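Local coordinates for protein amidase (Bacillus anthracis, PDB 5EWQ) that probably hydrolyses carboxylic amides to the acid and ammonia, at residues V381-S385 with L386-I390; Y365-K368 with H369-D373. All coordinates share one frame; numbering follows the deposited sequence.

Contact 1. Residues V381-S385 with L386-I390; sequences VPVKS and LKEII
The amide N of Glu-388 is shared by two acceptors of Ser-385, neither of which holds it tightly. The hydroxyl OG is 3.4 Å from Glu-388 N, and the carbonyl Ser-385 O is 3.3 Å from the same Glu-388 N. Both bonds are weak. The hydroxyl can reach because OG sits between the backbone N and the carbonyl carbon of Ser-385 (chi1 67°), which turns it back over the start of the helix. Ser-385 O has a second weak donor, Ile-389 N at 3.5 Å, and this bond begins the regular i to i+4 pattern.

This is a helix N-cap. Ser-385 precedes helix 386-394, and its side chain weakly accepts from Glu-388 N, in the first turn. Glu-388, the third residue of the helix, reaches back. Its carboxylate accepts from Lys-384 N, with 3.2 Å between Lys-384 N and Glu-388 OE2. The N-H points almost straight at the oxygen (173°), but it meets the carboxylate from above its plane, 53° out of it. In a classic capping box the bond would go to the N-cap amide; here it goes one residue earlier. On the way the Glu-388 side chain passes the serine hydroxyl, with Glu-388 CG 3.2 Å from Ser-385 OG. Beyond CG it runs extended. It slides past Val-383 in the opposite direction, with Glu-388 CB near Val-383 CG2.

Val-383 brings the incoming loop against the helix through its other methyl. Val-383 CG1 lies 3.5 Å from Ile-389 CG1, and the two side chains cross at about a right angle. Phe-375 of helix 360-377 and Val-139 also touch Val-383.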
loop_
_atom_site.group_PDB
_atom_site.type_symbol
_atom_site.label_atom_id
_atom_site.label_comp_id
_atom_site.label_asym_id
_atom_site.label_seq_id
_atom_site.Cartn_x
_atom_site.Cartn_y
_atom_site.Cartn_z
ATOM N N VAL A 381 4.673 18.358 -17.843
ATOM C CA VAL A 381 4.694 16.909 -17.993
ATOM C C VAL A 381 5.119 16.536 -19.418
ATOM O O VAL A 381 4.636 17.122 -20.389
ATOM C CB VAL A 381 3.310 16.293 -17.645
ATOM C CG1 VAL A 381 2.202 16.927 -18.483
ATOM C CG2 VAL A 381 3.321 14.779 -17.802
ATOM N N PRO A 382 6.047 15.572 -19.549
ATOM C CA PRO A 382 6.569 15.167 -20.862
ATOM C C PRO A 382 5.545 14.460 -21.751
ATOM O O PRO A 382 5.866 14.119 -22.890
ATOM C CB PRO A 382 7.715 14.215 -20.503
ATOM C CG PRO A 382 7.385 13.719 -19.137
ATOM C CD PRO A 382 6.739 14.878 -18.448
ATOM N N VAL A 383 4.337 14.246 -21.239
ATOM C CA VAL A 383 3.279 13.580 -21.994
ATOM C C VAL A 383 1.910 14.139 -21.608
ATOM O O VAL A 383 1.623 14.327 -20.427
ATOM C CB VAL A 383 3.306 12.051 -21.763
ATOM C CG1 VAL A 383 1.907 11.465 -21.841
ATOM C CG2 VAL A 383 4.233 11.374 -22.761
ATOM N N LYS A 384 1.067 14.410 -22.601
ATOM C CA LYS A 384 -0.252 14.972 -22.329
ATOM C C LYS A 384 -1.402 14.065 -22.764
ATOM O O LYS A 384 -2.562 14.477 -22.735
ATOM C CB LYS A 384 -0.393 16.336 -23.002
ATOM C CG LYS A 384 0.462 17.419 -22.371
ATOM C CD LYS A 384 -0.022 18.800 -22.768
ATOM C CE LYS A 384 0.736 19.885 -22.021
ATOM N NZ LYS A 384 0.606 19.737 -20.543
ATOM N N SER A 385 -1.086 12.836 -23.160
ATOM C CA SER A 385 -2.120 11.879 -23.549
ATOM C C SER A 385 -1.613 10.442 -23.531
ATOM O O SER A 385 -0.411 10.191 -23.619
ATOM C CB SER A 385 -2.669 12.212 -24.939
ATOM O OG SER A 385 -1.685 12.018 -25.940
ATOM N N LEU A 386 -2.544 9.498 -23.425
ATOM C CA LEU A 386 -2.210 8.079 -23.436
ATOM C C LEU A 386 -1.684 7.660 -24.807
ATOM O O LEU A 386 -0.910 6.708 -24.921
ATOM C CB LEU A 386 -3.433 7.242 -23.051
ATOM C CG LEU A 386 -3.242 5.731 -22.907
ATOM C CD1 LEU A 386 -2.120 5.424 -21.930
ATOM C CD2 LEU A 386 -4.537 5.073 -22.461
ATOM N N LYS A 387 -2.103 8.383 -25.842
ATOM C CA LYS A 387 -1.658 8.112 -27.205
ATOM C C LYS A 387 -0.159 8.348 -27.360
ATOM O O LYS A 387 0.528 7.597 -28.052
ATOM C CB LYS A 387 -2.422 8.982 -28.204
ATOM C CG LYS A 387 -3.254 8.200 -29.204
ATOM C CD LYS A 387 -3.793 9.107 -30.299
ATOM C CE LYS A 387 -4.585 10.269 -29.723
ATOM N NZ LYS A 387 -5.061 11.195 -30.791
ATOM N N GLU A 388 0.342 9.396 -26.714
ATOM C CA GLU A 388 1.755 9.745 -26.805
ATOM C C GLU A 388 2.627 8.744 -26.051
ATOM O O GLU A 388 3.764 8.482 -26.445
ATOM C CB GLU A 388 1.988 11.160 -26.275
ATOM C CG GLU A 388 1.290 12.236 -27.092
ATOM C CD GLU A 388 1.405 13.615 -26.472
ATOM O OE1 GLU A 388 0.704 14.537 -26.941
ATOM O OE2 GLU A 388 2.192 13.778 -25.518
ATOM N N ILE A 389 2.087 8.189 -24.970
ATOM C CA ILE A 389 2.782 7.161 -24.201
ATOM C C ILE A 389 3.012 5.915 -25.045
ATOM O O ILE A 389 4.121 5.378 -25.093
ATOM C CB ILE A 389 1.994 6.771 -22.936
ATOM C CG1 ILE A 389 1.880 7.967 -21.994
ATOM C CG2 ILE A 389 2.661 5.602 -22.228
ATOM C CD1 ILE A 389 0.961 7.735 -20.819
ATOM N N ILE A 390 1.952 5.462 -25.709
ATOM C CA ILE A 390 2.010 4.283 -26.566
ATOM C C ILE A 390 3.062 4.447 -27.660
ATOM O O ILE A 390 3.819 3.520 -27.953
ATOM C CB ILE A 390 0.637 3.996 -27.209
ATOM C CG1 ILE A 390 -0.410 3.728 -26.126
ATOM C CG2 ILE A 390 0.725 2.820 -28.163
ATOM C CD1 ILE A 390 -1.797 3.454 -26.668
#

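Contact 2. Residues Y365-K368 with H369-D373; sequences YEFK and HNVND
Tyr-365 and His-369 lie one turn apart on helix 360-377, and their rings overlap obliquely, with planes 31° apart. His-369 CE1 sits over one face of the tyrosine ring near its rim, 3.4 Å from Tyr-365 CE1. Like the other side-chain pairs here, this is an i to i+4 contact along an alpha-helix.

The tyrosine CG is anti to the backbone N (chi1 170°). The imidazole CG is anti to the carbonyl carbon (chi1 -66°), which sets the ring beside the preceding turn, next to the tyrosine. There His-369 ND1 donates to Tyr-365 O at 2.8 Å. The bond is bent and tilted out of the imidazole plane.

The next residues keep ordinary helical bonds, such as Asn-370 N to Glu-366 O at 2.8 Å. The Asn-370 amide crosses the Glu-366 chain, with Asn-370 OD1 beside Glu-366 CG. Both polar ends are engaged elsewhere: Asn-370 OD1 with Glu-258 N, and Glu-366 OE1 with Thr-259 OG1.

Lys-368 is fully extended, and its NZ hydrogen-bonds to Glu-412 O. Its CG lies 3.6 Å from Asn-372 ND2, while Asn-372 OD1 probably accepts from Leu-386 N. Trp-171 and Ile-408 touch Phe-367. Val-371 makes a CH-pi contact with it, CG2 over one face of the Phe-367 ring, 3.9 Å from the centroid.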
loop_
_atom_site.group_PDB
_atom_site.type_symbol
_atom_site.label_atom_id
_atom_site.label_comp_id
_atom_site.label_asym_id
_atom_site.label_seq_id
_atom_site.Cartn_x
_atom_site.Cartn_y
_atom_site.Cartn_z
ATOM N N TYR A 365 -12.452 1.758 -19.901
ATOM C CA TYR A 365 -12.965 3.055 -20.321
ATOM C C TYR A 365 -12.347 4.202 -19.529
ATOM O O TYR A 365 -11.944 5.218 -20.098
ATOM C CB TYR A 365 -14.489 3.100 -20.183
ATOM C CG TYR A 365 -15.076 4.483 -20.370
ATOM C CD1 TYR A 365 -15.341 4.979 -21.640
ATOM C CD2 TYR A 365 -15.362 5.293 -19.277
ATOM C CE1 TYR A 365 -15.874 6.243 -21.816
ATOM C CE2 TYR A 365 -15.893 6.556 -19.444
ATOM C CZ TYR A 365 -16.147 7.026 -20.715
ATOM O OH TYR A 365 -16.677 8.285 -20.882
ATOM N N GLU A 366 -12.274 4.033 -18.213
ATOM C CA GLU A 366 -11.938 5.135 -17.318
ATOM C C GLU A 366 -10.447 5.463 -17.281
ATOM O O GLU A 366 -10.070 6.596 -16.981
ATOM C CB GLU A 366 -12.434 4.823 -15.904
ATOM C CG GLU A 366 -12.786 6.051 -15.085
ATOM C CD GLU A 366 -13.358 5.701 -13.728
ATOM O OE1 GLU A 366 -13.351 4.505 -13.369
ATOM O OE2 GLU A 366 -13.819 6.621 -13.020
ATOM N N PHE A 367 -9.604 4.480 -17.583
ATOM C CA PHE A 367 -8.157 4.680 -17.534
ATOM C C PHE A 367 -7.700 5.758 -18.510
ATOM O O PHE A 367 -6.954 6.663 -18.140
ATOM C CB PHE A 367 -7.415 3.374 -17.827
ATOM C CG PHE A 367 -5.924 3.534 -17.925
ATOM C CD1 PHE A 367 -5.161 3.742 -16.789
ATOM C CD2 PHE A 367 -5.286 3.481 -19.152
ATOM C CE1 PHE A 367 -3.790 3.892 -16.874
ATOM C CE2 PHE A 367 -3.915 3.630 -19.244
ATOM C CZ PHE A 367 -3.166 3.836 -18.103
ATOM N N LYS A 368 -8.154 5.653 -19.754
ATOM C CA LYS A 368 -7.804 6.620 -20.788
ATOM C C LYS A 368 -8.232 8.030 -20.400
ATOM O O LYS A 368 -7.484 8.988 -20.582
ATOM C CB LYS A 368 -8.442 6.228 -22.122
ATOM C CG LYS A 368 -8.235 7.245 -23.233
ATOM C CD LYS A 368 -8.975 6.842 -24.498
ATOM C CE LYS A 368 -8.772 7.864 -25.605
ATOM N NZ LYS A 368 -9.480 7.480 -26.856
ATOM N N HIS A 369 -9.436 8.147 -19.851
ATOM C CA HIS A 369 -9.996 9.447 -19.504
ATOM C C HIS A 369 -9.345 10.050 -18.261
ATOM O O HIS A 369 -9.050 11.244 -18.231
ATOM C CB HIS A 369 -11.507 9.332 -19.305
ATOM C CG HIS A 369 -12.255 8.999 -20.558
ATOM N ND1 HIS A 369 -12.107 7.796 -21.216
ATOM C CD2 HIS A 369 -13.148 9.714 -21.282
ATOM C CE1 HIS A 369 -12.880 7.783 -22.285
ATOM N NE2 HIS A 369 -13.523 8.936 -22.349
ATOM N N ASN A 370 -9.124 9.229 -17.239
ATOM C CA ASN A 370 -8.484 9.700 -16.014
ATOM C C ASN A 370 -7.054 10.169 -16.260
ATOM O O ASN A 370 -6.633 11.201 -15.740
ATOM C CB ASN A 370 -8.487 8.606 -14.945
ATOM C CG ASN A 370 -9.870 8.332 -14.392
ATOM O OD1 ASN A 370 -10.136 7.250 -13.869
ATOM N ND2 ASN A 370 -10.759 9.312 -14.505
ATOM N N VAL A 371 -6.314 9.405 -17.057
ATOM C CA VAL A 371 -4.924 9.725 -17.360
ATOM C C VAL A 371 -4.809 11.006 -18.184
ATOM O O VAL A 371 -4.009 11.888 -17.864
ATOM C CB VAL A 371 -4.239 8.564 -18.110
ATOM C CG1 VAL A 371 -2.953 9.031 -18.770
ATOM C CG2 VAL A 371 -3.965 7.411 -17.157
ATOM N N ASN A 372 -5.613 11.108 -19.238
ATOM C CA ASN A 372 -5.600 12.290 -20.094
ATOM C C ASN A 372 -6.010 13.550 -19.340
ATOM O O ASN A 372 -5.438 14.620 -19.549
ATOM C CB ASN A 372 -6.516 12.089 -21.302
ATOM C CG ASN A 372 -5.995 11.033 -22.260
ATOM O OD1 ASN A 372 -4.826 10.653 -22.207
ATOM N ND2 ASN A 372 -6.864 10.558 -23.147
ATOM N N ASP A 373 -7.000 13.418 -18.463
ATOM C CA ASP A 373 -7.447 14.537 -17.640
ATOM C C ASP A 373 -6.401 14.892 -16.589
ATOM O O ASP A 373 -6.285 16.048 -16.181
ATOM C CB ASP A 373 -8.783 14.215 -16.964
ATOM C CG ASP A 373 -9.939 14.170 -17.947
ATOM O OD1 ASP A 373 -9.689 13.963 -19.153
ATOM O OD2 ASP A 373 -11.097 14.340 -17.511
#

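Overall arrangement
The two contacts follow each other along the chain, and their centres are 12 Å apart. Contact 2 lies within helix 360-377; contact 1 lies where the chain, after a short loop, enters helix 386-394. They meet directly. The probable hydrogen bond from Leu-386 N of contact 1 to Asn-372 OD1 of contact 2 is 2.8 Å long, so the earlier helix probably caps an amide at the start of the later one. Beside it, Leu-386 CD2 packs 3.6 Å from Phe-367 CE2. Helix 406-412 touches both contacts. Their centres are about 26 Å (contact 1) and about 22 Å (contact 2) from the chain centre, on the same side of it.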